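Local structure of S-M checkpoint control protein RAD4 (Schizosaccharomyces pombe, 4BU0) at residues Pro55-Ala60 / His97-Leu102; Lys8-Cys13 / Leu92-His97. The protein acts as a signalling adaptor essential for DNA replication and the S–M checkpoint, using its first two BRCT domains to bind phosphorylated Crb2. All blocks are in the same frame, centred on the assembly; numbering follows the deposited sequence. Where two conformers were deposited one is given.

Contact 1: residues Pro55-Ala60 / His97-Leu102; sequences PKYKFA and HLLPTL. Unlike the reference sequence in segment 97-102: L98 (reference Phe).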
loop_
_atom_site.group_PDB
_atom_site.type_symbol
_atom_site.label_atom_id
_atom_site.label_comp_id
_atom_site.label_asym_id
_atom_site.label_seq_id
_atom_site.Cartn_x
_atom_site.Cartn_y
_atom_site.Cartn_z
ATOM N N PRO A 55 -7.240 -0.035 -9.326
ATOM C CA PRO A 55 -8.271 -1.076 -9.346
ATOM C C PRO A 55 -7.755 -2.492 -8.998
ATOM O O PRO A 55 -8.457 -3.251 -8.313
ATOM C CB PRO A 55 -8.770 -1.025 -10.796
ATOM C CG PRO A 55 -8.567 0.373 -11.203
ATOM C CD PRO A 55 -7.245 0.748 -10.582
ATOM N N LYS A 56 -6.518 -2.847 -9.444
ATOM C CA LYS A 56 -5.960 -4.169 -9.105
ATOM C C LYS A 56 -5.736 -4.292 -7.608
ATOM O O LYS A 56 -6.082 -5.296 -6.994
ATOM C CB LYS A 56 -4.622 -4.409 -9.814
ATOM C CG LYS A 56 -4.735 -4.723 -11.312
ATOM C CD LYS A 56 -3.340 -4.870 -11.912
ATOM C CE LYS A 56 -3.404 -5.224 -13.396
ATOM N NZ LYS A 56 -2.043 -5.146 -14.001
ATOM N N TYR A 57 -5.109 -3.240 -7.005
ATOM C CA TYR A 57 -4.868 -3.300 -5.578
ATOM C C TYR A 57 -6.176 -3.372 -4.814
ATOM O O TYR A 57 -6.320 -4.177 -3.898
ATOM C CB TYR A 57 -4.062 -2.062 -5.140
ATOM C CG TYR A 57 -3.633 -2.099 -3.692
ATOM C CD1 TYR A 57 -4.539 -1.816 -2.662
ATOM C CD2 TYR A 57 -2.308 -2.340 -3.345
ATOM C CE1 TYR A 57 -4.145 -1.846 -1.329
ATOM C CE2 TYR A 57 -1.895 -2.348 -2.007
ATOM C CZ TYR A 57 -2.816 -2.062 -1.005
ATOM O OH TYR A 57 -2.418 -2.062 0.316
ATOM N N LYS A 58 -7.143 -2.519 -5.197
ATOM C CA LYS A 58 -8.424 -2.505 -4.492
ATOM C C LYS A 58 -9.120 -3.871 -4.548
ATOM O O LYS A 58 -9.717 -4.299 -3.558
ATOM C CB LYS A 58 -9.340 -1.432 -5.064
ATOM C CG LYS A 58 -8.880 -0.002 -4.719
ATOM C CD LYS A 58 -9.790 1.018 -5.405
ATOM C CE LYS A 58 -9.250 2.416 -5.200
ATOM N NZ LYS A 58 -10.129 3.425 -5.854
ATOM N N PHE A 59 -9.060 -4.555 -5.724
ATOM C CA PHE A 59 -9.693 -5.865 -5.856
ATOM C C PHE A 59 -9.045 -6.879 -4.930
ATOM O O PHE A 59 -9.728 -7.628 -4.246
ATOM C CB PHE A 59 -9.592 -6.360 -7.312
ATOM C CG PHE A 59 -10.509 -7.535 -7.568
ATOM C CD1 PHE A 59 -10.114 -8.830 -7.249
ATOM C CD2 PHE A 59 -11.796 -7.336 -8.057
ATOM C CE1 PHE A 59 -10.994 -9.912 -7.424
ATOM C CE2 PHE A 59 -12.663 -8.416 -8.248
ATOM C CZ PHE A 59 -12.260 -9.692 -7.913
ATOM N N ALA A 60 -7.694 -6.919 -4.895
ATOM C CA ALA A 60 -7.026 -7.853 -4.007
ATOM C C ALA A 60 -7.341 -7.555 -2.545
ATOM O O ALA A 60 -7.584 -8.482 -1.783
ATOM C CB ALA A 60 -5.514 -7.807 -4.238
ATOM N N HIS A 97 9.735 -9.651 1.809
ATOM C CA HIS A 97 9.513 -8.606 0.806
ATOM C C HIS A 97 8.039 -8.295 0.604
ATOM O O HIS A 97 7.641 -7.785 -0.444
ATOM C CB HIS A 97 10.185 -8.994 -0.536
ATOM C CG HIS A 97 11.668 -9.092 -0.398
ATOM N ND1 HIS A 97 12.461 -7.961 -0.405
ATOM C CD2 HIS A 97 12.442 -10.167 -0.136
ATOM C CE1 HIS A 97 13.701 -8.387 -0.189
ATOM N NE2 HIS A 97 13.741 -9.704 -0.013
ATOM N N LEU A 98 7.220 -8.526 1.620
ATOM C CA LEU A 98 5.829 -8.118 1.545
ATOM C C LEU A 98 5.803 -6.603 1.484
ATOM O O LEU A 98 6.629 -5.935 2.132
ATOM C CB LEU A 98 5.055 -8.610 2.790
ATOM C CG LEU A 98 4.835 -10.097 2.875
ATOM C CD1 LEU A 98 4.306 -10.483 4.286
ATOM C CD2 LEU A 98 3.851 -10.563 1.846
ATOM N N LEU A 99 4.857 -6.048 0.738
ATOM C CA LEU A 99 4.769 -4.591 0.697
ATOM C C LEU A 99 4.331 -4.061 2.062
ATOM O O LEU A 99 3.410 -4.636 2.664
ATOM C CB LEU A 99 3.750 -4.161 -0.349
ATOM C CG LEU A 99 3.766 -2.661 -0.719
ATOM C CD1 LEU A 99 5.048 -2.272 -1.547
ATOM C CD2 LEU A 99 2.524 -2.282 -1.509
ATOM N N PRO A 100 4.967 -2.978 2.573
ATOM C CA PRO A 100 4.501 -2.387 3.843
ATOM C C PRO A 100 3.035 -2.008 3.707
ATOM O O PRO A 100 2.635 -1.497 2.661
ATOM C CB PRO A 100 5.391 -1.151 3.998
ATOM C CG PRO A 100 6.678 -1.545 3.267
ATOM C CD PRO A 100 6.137 -2.248 2.032
ATOM N N THR A 101 2.232 -2.255 4.744
ATOM C CA THR A 101 0.792 -2.051 4.636
ATOM C C THR A 101 0.433 -0.665 4.174
ATOM O O THR A 101 -0.445 -0.508 3.309
ATOM C CB THR A 101 0.128 -2.340 5.985
ATOM O OG1 THR A 101 0.369 -3.722 6.283
ATOM C CG2 THR A 101 -1.383 -2.085 5.962
ATOM N N LEU A 102 1.113 0.363 4.743
ATOM C CA LEU A 102 0.794 1.756 4.444
ATOM C C LEU A 102 1.746 2.407 3.429
ATOM O O LEU A 102 1.898 3.633 3.387
ATOM C CB LEU A 102 0.751 2.560 5.761
ATOM C CG LEU A 102 -0.256 2.006 6.778
ATOM C CD1 LEU A 102 -0.231 2.843 8.053
ATOM C CD2 LEU A 102 -1.707 1.984 6.213
HETATM O O HOH W 1 0.032 -2.393 0.935
#
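Where the first BRCT repeat of Rad4 gives way to the second, Y57 on helix 55-63 faces L99 and T101 of the connecting loop. Its CG lies anti to the backbone N (chi1 -174°), which swings the phenol off the helix and brings its outer end to that loop. L99 comes in at the ring edge, close to the ring plane, with CD2 4.4 Å from Y57 CE2: a loose apolar touch. Beyond it the phenol OH is 3.9 Å from the carbonyl O of T101, and a water joins the two. This water sits at the ring edge in the plane of the phenol, 2.5 Å from Y57 OH, a short hydrogen bond, and is placed to donate to T101 O at 3.1 Å, though other acceptors compete for its protons.

The helix follows strand 46-49 in a repeat built on a four-stranded parallel sheet of order 2-1-3-4, as in BRCT domains. The loop passes the edge strand 68-70, where L99 is hydrogen-bonded to I69 through the backbone, and I69 also touches the Y57 side chain. Besides the water, the same hydroxyl is hydrogen-bonded to the backbone N of V177, from the second repeat.

Contact 2: residues Lys8-Cys13 / Leu92-His97; sequences KGFVIC and LLVDKH
F10, just ahead of strand 11-15, meets L92 and V94 on the chain leaving the first BRCT repeat, and every contact between them is apolar. The L92 methyl CD1 approaches the outer end of the phenyl ring obliquely, 3.5 Å from F10 CZ and 3.6 Å from F10 CE1. V94 arrives differently: its CG2 lies at the ring edge near the ring plane, 4.4 Å from F10 CE2. The bond from CA to CB of F10 points toward the loop, and with chi1 at -77°, CG anti to the carbonyl carbon, the torsion brings CZ and CE1 to L92.

Aromatic partners complete the setting. H46, which opens strand 46-49, stacks with the F10 ring, while W74 at the start of helix 74-83 touches both F10 and V94.

Hydrogen bonding shapes the loop instead of joining the two segments. V94 to H97 form a type I turn, closed by H97 N to V94 O at 3.0 Å, and L92 O accepts from the indole NE1 of W74. On the other segment, F10 is hydrogen-bonded to A35 of the neighbouring strand through its backbone.

With only methyl groups and an aromatic ring meeting, the contact relies on shape and dispersion and sets little directional demand, while the polar bonds around it are made within each segment's own surroundings, among them the turn and the bond to W74.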
loop_
_atom_site.group_PDB
_atom_site.type_symbol
_atom_site.label_atom_id
_atom_site.label_comp_id
_atom_site.label_asym_id
_atom_site.label_seq_id
_atom_site.Cartn_x
_atom_site.Cartn_y
_atom_site.Cartn_z
ATOM N N LYS A 8 7.978 -22.088 -10.145
ATOM C CA LYS A 8 6.941 -22.856 -10.839
ATOM C C LYS A 8 5.634 -22.824 -10.011
ATOM O O LYS A 8 5.689 -22.964 -8.785
ATOM C CB LYS A 8 7.407 -24.308 -11.026
ATOM C CG LYS A 8 6.375 -25.167 -11.772
ATOM C CD LYS A 8 6.960 -26.523 -12.172
ATOM C CE LYS A 8 5.983 -27.297 -13.031
ATOM N NZ LYS A 8 6.502 -28.646 -13.396
ATOM N N GLY A 9 4.525 -22.524 -10.676
ATOM C CA GLY A 9 3.243 -22.446 -9.994
ATOM C C GLY A 9 2.880 -21.050 -9.524
ATOM O O GLY A 9 1.714 -20.797 -9.181
ATOM N N PHE A 10 3.871 -20.127 -9.479
ATOM C CA PHE A 10 3.555 -18.741 -9.123
ATOM C C PHE A 10 2.996 -18.020 -10.327
ATOM O O PHE A 10 3.423 -18.283 -11.457
ATOM C CB PHE A 10 4.815 -17.992 -8.644
ATOM C CG PHE A 10 5.292 -18.290 -7.256
ATOM C CD1 PHE A 10 5.723 -19.569 -6.909
ATOM C CD2 PHE A 10 5.415 -17.271 -6.319
ATOM C CE1 PHE A 10 6.189 -19.835 -5.617
ATOM C CE2 PHE A 10 5.904 -17.532 -5.029
ATOM C CZ PHE A 10 6.272 -18.811 -4.683
ATOM N N VAL A 11 2.056 -17.076 -10.100
ATOM C CA VAL A 11 1.435 -16.295 -11.168
ATOM C C VAL A 11 1.528 -14.862 -10.690
ATOM O O VAL A 11 0.848 -14.483 -9.731
ATOM C CB VAL A 11 -0.001 -16.750 -11.513
ATOM C CG1 VAL A 11 -0.559 -15.917 -12.663
ATOM C CG2 VAL A 11 -0.029 -18.242 -11.870
ATOM N N ILE A 12 2.422 -14.100 -11.322
ATOM C CA ILE A 12 2.712 -12.742 -10.865
ATOM C C ILE A 12 2.077 -11.689 -11.748
ATOM O O ILE A 12 2.017 -11.823 -12.956
ATOM C CB ILE A 12 4.252 -12.617 -10.810
ATOM C CG1 ILE A 12 4.796 -13.522 -9.662
ATOM C CG2 ILE A 12 4.737 -11.141 -10.694
ATOM C CD1 ILE A 12 6.255 -13.853 -9.747
ATOM N N CYS A 13 1.597 -10.603 -11.102
ATOM C CA CYS A 13 0.963 -9.470 -11.767
ATOM C C CYS A 13 1.522 -8.211 -11.112
ATOM O O CYS A 13 1.861 -8.284 -9.927
ATOM C CB CYS A 13 -0.547 -9.582 -11.578
ATOM S SG CYS A 13 -1.525 -8.329 -12.442
ATOM N N LEU A 92 10.923 -18.696 -0.240
ATOM C CA LEU A 92 11.268 -17.953 -1.486
ATOM C C LEU A 92 11.313 -16.429 -1.263
ATOM O O LEU A 92 11.010 -15.639 -2.158
ATOM C CB LEU A 92 10.315 -18.333 -2.620
ATOM C CG LEU A 92 10.471 -19.824 -3.026
ATOM C CD1 LEU A 92 9.266 -20.309 -3.772
ATOM C CD2 LEU A 92 11.752 -20.033 -3.853
ATOM N N LEU A 93 11.753 -16.039 -0.061
ATOM C CA LEU A 93 11.942 -14.643 0.389
ATOM C C LEU A 93 10.655 -13.839 0.414
ATOM O O LEU A 93 10.718 -12.619 0.591
ATOM C CB LEU A 93 13.008 -13.910 -0.456
ATOM C CG LEU A 93 14.358 -14.619 -0.538
ATOM C CD1 LEU A 93 15.332 -13.821 -1.410
ATOM C CD2 LEU A 93 14.996 -14.796 0.860
ATOM N N VAL A 94 9.500 -14.490 0.281
ATOM C CA VAL A 94 8.227 -13.775 0.215
ATOM C C VAL A 94 7.970 -12.964 1.502
ATOM O O VAL A 94 7.672 -11.757 1.427
ATOM C CB VAL A 94 7.072 -14.749 -0.114
ATOM C CG1 VAL A 94 5.682 -14.120 0.137
ATOM C CG2 VAL A 94 7.213 -15.261 -1.549
ATOM N N ASP A 95 8.102 -13.609 2.679
ATOM C CA ASP A 95 7.789 -12.882 3.917
ATOM C C ASP A 95 8.708 -11.707 4.178
ATOM O O ASP A 95 8.294 -10.782 4.873
ATOM C CB ASP A 95 7.838 -13.834 5.122
ATOM C CG ASP A 95 6.686 -14.812 5.205
ATOM O OD1 ASP A 95 5.691 -14.624 4.469
ATOM O OD2 ASP A 95 6.772 -15.761 6.021
ATOM N N LYS A 96 9.914 -11.699 3.594
ATOM C CA LYS A 96 10.872 -10.617 3.766
ATOM C C LYS A 96 10.601 -9.451 2.820
ATOM O O LYS A 96 11.220 -8.398 2.976
ATOM C CB LYS A 96 12.298 -11.130 3.549
ATOM C CG LYS A 96 12.790 -11.937 4.752
ATOM C CD LYS A 96 14.037 -12.736 4.439
ATOM C CE LYS A 96 14.653 -13.302 5.697
ATOM N NZ LYS A 96 15.840 -14.144 5.391
ATOM N N HIS A 97 9.735 -9.651 1.809
ATOM C CA HIS A 97 9.513 -8.606 0.806
ATOM C C HIS A 97 8.039 -8.295 0.604
ATOM O O HIS A 97 7.641 -7.785 -0.444
ATOM C CB HIS A 97 10.185 -8.994 -0.536
ATOM C CG HIS A 97 11.668 -9.092 -0.398
ATOM N ND1 HIS A 97 12.461 -7.961 -0.405
ATOM C CD2 HIS A 97 12.442 -10.167 -0.136
ATOM C CE1 HIS A 97 13.701 -8.387 -0.189
ATOM N NE2 HIS A 97 13.741 -9.704 -0.013
#

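In the fold
Contacts 1 and 2 both lie along the chain that runs from the first BRCT repeat into the second, and H97 belongs to the loop segment of each. Their centres are 14 Å apart: the centre of contact 1 is about 4 Å from the centre of the chain, at the junction of the repeats, and that of contact 2 about 16 Å out. The other two segments also meet, K56 NZ packing 3.6 Å from C13 SG. That lysine leads to the ligand: its NZ hydrogen-bonds a modified side chain of the bound Crb2 phosphopeptide, as well as C14 O and S38 O. P55 and F59 pack against apolar peptide side chains, so helix 55-63 serves both peptide and junction.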